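Local coordinates for mandelate racemase / muconate lactonizing enzyme, C-terminal domain protein (Pseudovibrio sp. JE062, PDB 4JHM), which is of unknown function but belongs to the mandelate racemase / muconate lactonizing enzyme family, with a TIM-barrel-like domain beside an enolase-type N-terminal domain, at residues I134-T140 against C320-F326; Y233-V237 against T263-S267; R270-T274 against T306-N310. All blocks are in the same frame, centred on the assembly; numbering follows the deposited sequence.

Contact 1 (I134-T140 against C320-F326); sequences IKSYAST and CNFFEQF
Tyr137 and Glu324 meet on one face of a parallel strand pair, 134-139 with 323-326, in the barrel of this enolase-superfamily fold. Glu324 CA lies over the Tyr137 ring, 3.9 Å from its centroid and 22° off the normal, a CH-pi contact. The Tyr137 first torsion (chi1 63°) sets CG between the backbone N and the carbonyl carbon and lays the ring across the neighbouring strand. Phe322 CB comes to the edge of that ring, in its plane, 3.4 Å from Tyr137 CD2. Glu324 is extended, with CG anti to its own N (chi1 -180°). The chain passes the phenol and brings the carboxylate to Ser139. There Ser139 OG donates to Glu324 OE1 over 2.8 Å, on the anti lone pair.

On the other face, Phe323 turns a ring edge to Ser136, with Phe323 CD1 4.0 Å from Ser136 CB. The hydroxyl of Ser136 bonds to Thr342. Four backbone bonds join the strands: Phe323 N to Lys135 O, Tyr137 N to Phe323 O, Gln325 N to Tyr137 O and Ser139 N to Gln325 O. Ile134 CG2 packs on Phe323 CB at 4.1 Å.

Lys165 NZ forms a salt bridge to Glu324 OE1 and a hydrogen bond to Tyr137 OH. Glu324 OE2 takes a weak bond from Met301 N. OE1 is therefore gripped by two residues, which probably fixes the rotation of the buried carboxylate.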
loop_
_atom_site.group_PDB
_atom_site.type_symbol
_atom_site.label_atom_id
_atom_site.label_comp_id
_atom_site.label_asym_id
_atom_site.label_seq_id
_atom_site.Cartn_x
_atom_site.Cartn_y
_atom_site.Cartn_z
ATOM N N ILE A 134 -31.131 -17.698 -21.317
ATOM C CA ILE A 134 -30.732 -16.831 -20.203
ATOM C C ILE A 134 -31.734 -15.701 -19.928
ATOM O O ILE A 134 -32.395 -15.210 -20.840
ATOM C CB ILE A 134 -29.351 -16.213 -20.470
ATOM C CG1 ILE A 134 -29.001 -15.185 -19.394
ATOM C CG2 ILE A 134 -29.327 -15.548 -21.836
ATOM C CD1 ILE A 134 -27.690 -14.469 -19.640
ATOM N N LYS A 135 -31.840 -15.298 -18.663
ATOM C CA LYS A 135 -32.706 -14.183 -18.264
ATOM C C LYS A 135 -32.322 -12.909 -19.001
ATOM O O LYS A 135 -31.154 -12.529 -19.008
ATOM C CB LYS A 135 -32.587 -13.915 -16.759
ATOM C CG LYS A 135 -33.304 -14.914 -15.875
ATOM C CD LYS A 135 -34.682 -14.415 -15.487
ATOM C CE LYS A 135 -35.585 -15.565 -15.071
ATOM N NZ LYS A 135 -34.985 -16.379 -13.980
ATOM N N SER A 136 -33.307 -12.246 -19.599
ATOM C CA SER A 136 -33.084 -10.951 -20.228
ATOM C C SER A 136 -33.670 -9.828 -19.380
ATOM O O SER A 136 -34.483 -10.068 -18.492
ATOM C CB SER A 136 -33.726 -10.921 -21.615
ATOM O OG SER A 136 -35.130 -11.117 -21.535
ATOM N N TYR A 137 -33.245 -8.600 -19.655
ATOM C CA TYR A 137 -33.929 -7.428 -19.124
ATOM C C TYR A 137 -34.319 -6.495 -20.266
ATOM O O TYR A 137 -33.613 -6.388 -21.268
ATOM C CB TYR A 137 -33.068 -6.690 -18.090
ATOM C CG TYR A 137 -31.771 -6.120 -18.625
ATOM C CD1 TYR A 137 -31.734 -4.875 -19.243
ATOM C CD2 TYR A 137 -30.578 -6.818 -18.491
ATOM C CE1 TYR A 137 -30.548 -4.353 -19.728
ATOM C CE2 TYR A 137 -29.386 -6.303 -18.968
ATOM C CZ TYR A 137 -29.375 -5.073 -19.587
ATOM O OH TYR A 137 -28.194 -4.566 -20.070
ATOM N N ALA A 138 -35.463 -5.839 -20.119
ATOM C CA ALA A 138 -35.894 -4.848 -21.091
ATOM C C ALA A 138 -35.098 -3.566 -20.872
ATOM O O ALA A 138 -35.150 -2.967 -19.795
ATOM C CB ALA A 138 -37.384 -4.585 -20.950
ATOM N N SER A 139 -34.342 -3.158 -21.885
ATOM C CA SER A 139 -33.555 -1.935 -21.805
ATOM C C SER A 139 -34.382 -0.820 -22.426
ATOM O O SER A 139 -34.589 -0.797 -23.637
ATOM C CB SER A 139 -32.234 -2.112 -22.543
ATOM O OG SER A 139 -31.224 -1.303 -21.976
ATOM N N THR A 140 -34.860 0.097 -21.592
ATOM C CA THR A 140 -35.954 0.987 -21.981
ATOM C C THR A 140 -35.482 2.278 -22.638
ATOM O O THR A 140 -34.341 2.693 -22.454
ATOM C CB THR A 140 -36.807 1.379 -20.760
ATOM O OG1 THR A 140 -36.223 2.515 -20.108
ATOM C CG2 THR A 140 -36.903 0.222 -19.778
ATOM N N CYS A 320 -22.482 -14.407 -15.938
ATOM C CA CYS A 320 -23.256 -13.327 -16.553
ATOM C C CYS A 320 -24.706 -13.678 -16.261
ATOM O O CYS A 320 -25.101 -14.820 -16.455
ATOM C CB CYS A 320 -23.019 -13.233 -18.067
ATOM S SG CYS A 320 -24.189 -12.166 -18.972
ATOM N N ASN A 321 -25.488 -12.713 -15.786
ATOM C CA ASN A 321 -26.865 -12.978 -15.364
ATOM C C ASN A 321 -27.915 -12.627 -16.402
ATOM O O ASN A 321 -28.981 -13.234 -16.419
ATOM C CB ASN A 321 -27.202 -12.205 -14.088
ATOM C CG ASN A 321 -26.373 -12.637 -12.898
ATOM O OD1 ASN A 321 -26.087 -13.819 -12.716
ATOM N ND2 ASN A 321 -25.995 -11.677 -12.071
ATOM N N PHE A 322 -27.641 -11.646 -17.256
ATOM C CA PHE A 322 -28.669 -11.171 -18.184
ATOM C C PHE A 322 -28.210 -10.956 -19.626
ATOM O O PHE A 322 -27.022 -10.838 -19.920
ATOM C CB PHE A 322 -29.276 -9.860 -17.679
ATOM C CG PHE A 322 -29.900 -9.959 -16.320
ATOM C CD1 PHE A 322 -31.183 -10.462 -16.167
ATOM C CD2 PHE A 322 -29.211 -9.530 -15.195
ATOM C CE1 PHE A 322 -31.763 -10.549 -14.916
ATOM C CE2 PHE A 322 -29.786 -9.613 -13.939
ATOM C CZ PHE A 322 -31.064 -10.126 -13.800
ATOM N N PHE A 323 -29.195 -10.905 -20.513
ATOM C CA PHE A 323 -29.014 -10.519 -21.904
ATOM C C PHE A 323 -29.808 -9.243 -22.096
ATOM O O PHE A 323 -31.015 -9.221 -21.851
ATOM C CB PHE A 323 -29.545 -11.610 -22.837
ATOM C CG PHE A 323 -29.824 -11.138 -24.233
ATOM C CD1 PHE A 323 -31.065 -10.627 -24.570
ATOM C CD2 PHE A 323 -28.855 -11.223 -25.217
ATOM C CE1 PHE A 323 -31.331 -10.199 -25.861
ATOM C CE2 PHE A 323 -29.113 -10.797 -26.510
ATOM C CZ PHE A 323 -30.353 -10.283 -26.832
ATOM N N GLU A 324 -29.128 -8.178 -22.507
ATOM C CA GLU A 324 -29.780 -6.895 -22.710
ATOM C C GLU A 324 -30.719 -6.977 -23.912
ATOM O O GLU A 324 -30.288 -7.225 -25.037
ATOM C CB GLU A 324 -28.739 -5.797 -22.913
ATOM C CG GLU A 324 -29.326 -4.412 -23.124
ATOM C CD GLU A 324 -28.291 -3.312 -23.015
ATOM O OE1 GLU A 324 -28.684 -2.172 -22.695
ATOM O OE2 GLU A 324 -27.090 -3.580 -23.247
ATOM N N GLN A 325 -32.006 -6.780 -23.662
ATOM C CA GLN A 325 -33.005 -6.812 -24.720
ATOM C C GLN A 325 -33.744 -5.487 -24.774
ATOM O O GLN A 325 -34.580 -5.196 -23.913
ATOM C CB GLN A 325 -34.008 -7.939 -24.474
ATOM C CG GLN A 325 -35.134 -7.997 -25.495
ATOM C CD GLN A 325 -34.693 -8.612 -26.806
ATOM O OE1 GLN A 325 -34.437 -7.911 -27.786
ATOM N NE2 GLN A 325 -34.585 -9.931 -26.825
ATOM N N PHE A 326 -33.433 -4.681 -25.780
ATOM C CA PHE A 326 -34.157 -3.439 -25.979
ATOM C C PHE A 326 -35.582 -3.753 -26.423
ATOM O O PHE A 326 -35.802 -4.583 -27.305
ATOM C CB PHE A 326 -33.469 -2.546 -27.007
ATOM C CG PHE A 326 -34.153 -1.229 -27.194
ATOM C CD1 PHE A 326 -33.816 -0.139 -26.405
ATOM C CD2 PHE A 326 -35.159 -1.085 -28.135
ATOM C CE1 PHE A 326 -34.457 1.077 -26.564
ATOM C CE2 PHE A 326 -35.804 0.127 -28.300
ATOM C CZ PHE A 326 -35.452 1.210 -27.512
#

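Contact 2 (Y233-V237 against T263-S267); sequences YQRLV and TGMWS
A Schellman motif that ends helix 254-262 packs here against helix 230-239, with Gln234 and Val237 touching Thr263, Gly264 and Met265. Both elements belong to the outer layer of the TIM-barrel-like domain. Tyr233 and Val237 also pack on Ile244 of strand 243-245. Gly264 is the C-prime residue, and its positive phi turns the chain so that Met265 N reaches Ala260 O.

Gln234 holds the turn from the helix side. Its extended chain brings Gln234 NE2 to Thr263 O at 2.8 Å, with a nearly straight N-H...O angle of 170°. The acceptor lies in the amide plane of Gln234. One turn on from Tyr233, Val237 covers the next part of the loop. Val237 CG2 lies 3.5 Å from Met265 O and 3.7 Å from Ser267 OG, a hydroxyl bonded to Ile244 N.

The helix also faces other chains: Arg235 makes a salt bridge to Asp241 of a second subunit, and Val237 O accepts from Arg235 of a third subunit.

Residue 265 is selenomethionine. After it, Trp266 turns its edge toward the face of Tyr233 in an offset edge-to-face pair. The planes stand at 74°, and Trp266 CD1 is 4.1 Å from Tyr233 CD1.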
loop_
_atom_site.group_PDB
_atom_site.type_symbol
_atom_site.label_atom_id
_atom_site.label_comp_id
_atom_site.label_asym_id
_atom_site.label_seq_id
_atom_site.Cartn_x
_atom_site.Cartn_y
_atom_site.Cartn_z
ATOM N N TYR A 233 -15.229 5.508 -8.909
ATOM C CA TYR A 233 -15.716 4.140 -9.037
ATOM C C TYR A 233 -15.250 3.287 -7.846
ATOM O O TYR A 233 -16.036 2.550 -7.250
ATOM C CB TYR A 233 -15.218 3.524 -10.338
ATOM C CG TYR A 233 -16.171 3.637 -11.507
ATOM C CD1 TYR A 233 -17.154 2.682 -11.712
ATOM C CD2 TYR A 233 -16.068 4.675 -12.425
ATOM C CE1 TYR A 233 -18.025 2.765 -12.779
ATOM C CE2 TYR A 233 -16.936 4.763 -13.502
ATOM C CZ TYR A 233 -17.914 3.801 -13.673
ATOM O OH TYR A 233 -18.791 3.864 -14.737
ATOM N N GLN A 234 -13.972 3.398 -7.499
ATOM C CA GLN A 234 -13.421 2.670 -6.360
ATOM C C GLN A 234 -14.207 2.947 -5.086
ATOM O O GLN A 234 -14.449 2.039 -4.285
ATOM C CB GLN A 234 -11.951 3.034 -6.144
ATOM C CG GLN A 234 -11.014 2.420 -7.171
ATOM C CD GLN A 234 -9.555 2.747 -6.905
ATOM O OE1 GLN A 234 -9.194 3.907 -6.744
ATOM N NE2 GLN A 234 -8.712 1.724 -6.867
ATOM N N ARG A 235 -14.615 4.202 -4.916
ATOM C CA ARG A 235 -15.289 4.641 -3.694
ATOM C C ARG A 235 -16.760 4.198 -3.672
ATOM O O ARG A 235 -17.286 3.820 -2.622
ATOM C CB ARG A 235 -15.138 6.158 -3.548
ATOM C CG ARG A 235 -16.190 6.842 -2.697
ATOM C CD ARG A 235 -15.972 8.346 -2.669
ATOM N NE ARG A 235 -15.376 8.789 -1.412
ATOM C CZ ARG A 235 -16.036 9.456 -0.474
ATOM N NH1 ARG A 235 -15.422 9.810 0.639
ATOM N NH2 ARG A 235 -17.315 9.770 -0.650
ATOM N N LEU A 236 -17.417 4.215 -4.828
ATOM C CA LEU A 236 -18.768 3.648 -4.936
ATOM C C LEU A 236 -18.796 2.159 -4.585
ATOM O O LEU A 236 -19.643 1.712 -3.809
ATOM C CB LEU A 236 -19.328 3.842 -6.345
ATOM C CG LEU A 236 -19.811 5.255 -6.664
ATOM C CD1 LEU A 236 -20.207 5.358 -8.127
ATOM C CD2 LEU A 236 -20.970 5.628 -5.755
ATOM N N VAL A 237 -17.873 1.398 -5.169
ATOM C CA VAL A 237 -17.776 -0.038 -4.918
ATOM C C VAL A 237 -17.313 -0.337 -3.493
ATOM O O VAL A 237 -17.652 -1.376 -2.925
ATOM C CB VAL A 237 -16.811 -0.717 -5.916
ATOM C CG1 VAL A 237 -16.484 -2.137 -5.480
ATOM C CG2 VAL A 237 -17.414 -0.719 -7.314
ATOM N N THR A 263 -8.096 -3.439 -9.096
ATOM C CA THR A 263 -8.051 -2.285 -8.204
ATOM C C THR A 263 -9.422 -1.944 -7.617
ATOM O O THR A 263 -9.582 -0.910 -6.962
ATOM C CB THR A 263 -7.473 -1.051 -8.927
ATOM O OG1 THR A 263 -8.247 -0.762 -10.097
ATOM C CG2 THR A 263 -6.042 -1.307 -9.339
ATOM N N GLY A 264 -10.407 -2.807 -7.857
ATOM C CA GLY A 264 -11.732 -2.651 -7.258
ATOM C C GLY A 264 -12.562 -1.507 -7.824
ATOM O O GLY A 264 -13.317 -0.862 -7.098
HETATM N N MSE A 265 -12.435 -1.263 -9.124
HETATM C CA MSE A 265 -13.225 -0.239 -9.798
HETATM C C MSE A 265 -14.619 -0.700 -10.110
HETATM O O MSE A 265 -15.546 0.110 -10.137
HETATM C CB MSE A 265 -12.574 0.105 -11.127
HETATM C CG MSE A 265 -11.198 0.714 -10.909
HETATM SE SE MSE A 265 -10.574 1.479 -12.603
HETATM C CE MSE A 265 -8.697 1.715 -12.064
ATOM N N TRP A 266 -14.776 -2.000 -10.359
ATOM C CA TRP A 266 -16.041 -2.553 -10.831
ATOM C C TRP A 266 -16.550 -3.715 -9.989
ATOM O O TRP A 266 -15.766 -4.476 -9.423
ATOM C CB TRP A 266 -15.874 -3.079 -12.249
ATOM C CG TRP A 266 -15.393 -2.085 -13.256
ATOM C CD1 TRP A 266 -15.515 -0.730 -13.205
ATOM C CD2 TRP A 266 -14.754 -2.384 -14.501
ATOM N NE1 TRP A 266 -14.970 -0.163 -14.333
ATOM C CE2 TRP A 266 -14.498 -1.161 -15.144
ATOM C CE3 TRP A 266 -14.364 -3.568 -15.128
ATOM C CZ2 TRP A 266 -13.874 -1.089 -16.382
ATOM C CZ3 TRP A 266 -13.742 -3.493 -16.354
ATOM C CH2 TRP A 266 -13.505 -2.263 -16.969
ATOM N N SER A 267 -17.870 -3.868 -9.946
ATOM C CA SER A 267 -18.503 -5.056 -9.361
ATOM C C SER A 267 -18.735 -6.127 -10.429
ATOM O O SER A 267 -19.005 -7.288 -10.118
ATOM C CB SER A 267 -19.838 -4.682 -8.733
ATOM O OG SER A 267 -19.704 -3.555 -7.894
#

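Contact 3 (R270-T274 against T306-N310); sequences RQDAT and TQAAN
This is a buried polar contact between a loop and a helix of the TIM-barrel-like domain, close to the centre of the chain. Asp272, Ala273 and Thr274, in the loop between helices 254-262 and 279-291, meet Thr306, Ala309 and Asn310 of helix 304-316. Its main link is the Asn310 amide, which reaches the loop with both of its ends. Asn310 OD1 accepts from Ala273 N at 2.8 Å, with an almost straight N-H...O angle of 176°. Asn310 ND2 donates to Asp272 OD1 at 3.0 Å. These two bonds set the rotation of the amide, since they need OD1 toward Ala273 N and ND2 toward Asp272. ND2 also makes a bent bond to Thr306 O, one turn back in its own helix. The Asn310 first torsion (chi1 -62°) keeps CG beside the backbone N and directs the group across to the loop.

Asp272 forms an Asx turn, since its OD1 also accepts from Thr274 N at 3.1 Å. Thr274 N and Asn310 ND2 reach Asp272 OD1 from opposite faces of the carboxylate plane. Neither donor lies in that plane. Asp272 CG is anti to its own backbone N, and the carboxylate plane is 55° from the Asn310 amide plane. Thr274 OG1 adds a weak bond to the same oxygen.

Beside this network the side chains touch by van der Waals contact. Ala273 CB meets Ala309 CB at 4.3 Å, and Leu282 of helix 279-291 touches Ala273 and Asn310. Thr274 CG2 packs on Thr306 OG1 at 3.5 Å. Thr274 O accepts from Thr54 OG1 on strand 50-58, in the N-terminal sheet.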
loop_
_atom_site.group_PDB
_atom_site.type_symbol
_atom_site.label_atom_id
_atom_site.label_comp_id
_atom_site.label_asym_id
_atom_site.label_seq_id
_atom_site.Cartn_x
_atom_site.Cartn_y
_atom_site.Cartn_z
ATOM N N ARG A 270 -18.344 -4.968 -18.152
ATOM C CA ARG A 270 -19.346 -4.772 -19.177
ATOM C C ARG A 270 -18.652 -4.486 -20.490
ATOM O O ARG A 270 -17.989 -3.466 -20.644
ATOM C CB ARG A 270 -20.273 -3.624 -18.799
ATOM C CG ARG A 270 -21.150 -3.128 -19.939
ATOM C CD ARG A 270 -22.046 -2.000 -19.462
ATOM N NE ARG A 270 -22.626 -2.352 -18.171
ATOM C CZ ARG A 270 -23.658 -3.170 -18.022
ATOM N NH1 ARG A 270 -24.241 -3.702 -19.088
ATOM N NH2 ARG A 270 -24.109 -3.457 -16.808
ATOM N N GLN A 271 -18.803 -5.409 -21.429
ATOM C CA GLN A 271 -18.192 -5.280 -22.731
ATOM C C GLN A 271 -19.212 -5.632 -23.781
ATOM O O GLN A 271 -20.230 -6.256 -23.491
ATOM C CB GLN A 271 -17.008 -6.226 -22.867
ATOM C CG GLN A 271 -15.860 -5.928 -21.927
ATOM C CD GLN A 271 -14.998 -4.791 -22.417
ATOM O OE1 GLN A 271 -15.415 -3.636 -22.404
ATOM N NE2 GLN A 271 -13.781 -5.113 -22.850
ATOM N N ASP A 272 -18.918 -5.227 -25.006
ATOM C CA ASP A 272 -19.737 -5.542 -26.154
ATOM C C ASP A 272 -18.796 -6.172 -27.164
ATOM O O ASP A 272 -17.721 -5.637 -27.440
ATOM C CB ASP A 272 -20.368 -4.263 -26.706
ATOM C CG ASP A 272 -21.388 -4.528 -27.791
ATOM O OD1 ASP A 272 -21.413 -5.648 -28.341
ATOM O OD2 ASP A 272 -22.166 -3.601 -28.098
ATOM N N ALA A 273 -19.183 -7.323 -27.696
ATOM C CA ALA A 273 -18.349 -8.027 -28.649
ATOM C C ALA A 273 -18.116 -7.167 -29.884
ATOM O O ALA A 273 -17.066 -7.249 -30.512
ATOM C CB ALA A 273 -18.996 -9.347 -29.033
ATOM N N THR A 274 -19.097 -6.333 -30.218
ATOM C CA THR A 274 -19.030 -5.499 -31.414
ATOM C C THR A 274 -18.251 -4.209 -31.179
ATOM O O THR A 274 -18.264 -3.310 -32.024
ATOM C CB THR A 274 -20.438 -5.101 -31.885
ATOM O OG1 THR A 274 -21.054 -4.274 -30.893
ATOM C CG2 THR A 274 -21.290 -6.330 -32.119
ATOM N N THR A 306 -25.672 -7.757 -33.577
ATOM C CA THR A 306 -25.041 -7.307 -32.343
ATOM C C THR A 306 -25.591 -8.107 -31.165
ATOM O O THR A 306 -24.850 -8.501 -30.269
ATOM C CB THR A 306 -25.291 -5.810 -32.086
ATOM O OG1 THR A 306 -24.469 -5.023 -32.957
ATOM C CG2 THR A 306 -24.973 -5.463 -30.643
ATOM N N GLN A 307 -26.899 -8.345 -31.176
ATOM C CA GLN A 307 -27.544 -9.086 -30.105
ATOM C C GLN A 307 -27.006 -10.506 -30.026
ATOM O O GLN A 307 -26.666 -10.985 -28.952
ATOM C CB GLN A 307 -29.060 -9.123 -30.319
ATOM C CG GLN A 307 -29.733 -7.761 -30.272
ATOM C CD GLN A 307 -31.221 -7.835 -30.552
ATOM O OE1 GLN A 307 -31.901 -8.759 -30.108
ATOM N NE2 GLN A 307 -31.736 -6.855 -31.285
ATOM N N ALA A 308 -26.926 -11.174 -31.173
ATOM C CA ALA A 308 -26.555 -12.590 -31.224
ATOM C C ALA A 308 -25.101 -12.824 -30.817
ATOM O O ALA A 308 -24.803 -13.738 -30.048
ATOM C CB ALA A 308 -26.809 -13.150 -32.619
ATOM N N ALA A 309 -24.206 -11.991 -31.339
ATOM C CA ALA A 309 -22.777 -12.109 -31.067
ATOM C C ALA A 309 -22.500 -12.196 -29.573
ATOM O O ALA A 309 -21.739 -13.050 -29.125
ATOM C CB ALA A 309 -22.029 -10.927 -31.665
ATOM N N ASN A 310 -23.123 -11.301 -28.813
ATOM C CA ASN A 310 -22.975 -11.273 -27.364
ATOM C C ASN A 310 -23.719 -12.425 -26.701
ATOM O O ASN A 310 -23.197 -13.085 -25.798
ATOM C CB ASN A 310 -23.490 -9.944 -26.807
ATOM C CG ASN A 310 -22.708 -8.746 -27.323
ATOM O OD1 ASN A 310 -21.585 -8.487 -26.887
ATOM N ND2 ASN A 310 -23.305 -8.002 -28.245
#

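In the fold
Along the chain, contact 1 closes a long loop, and contacts 2 and 3 both fall inside it, in that order. Contact 2 and contact 3 are in series, and their segments adjoin in sequence. Contact 1 and contact 3 have centres about 12 Å apart and touch, where Phe323 and Gln325 meet Gln307. Helix 304-316 of contact 3 leads on to strand 323-326 of contact 1. The centre of contact 2 is about 23 Å from those of the other two, near neighbouring subunits. Contact 1 is part of the barrel wall, contact 3 is buried near the centre of the chain, and contact 2 is in the outer helical layer.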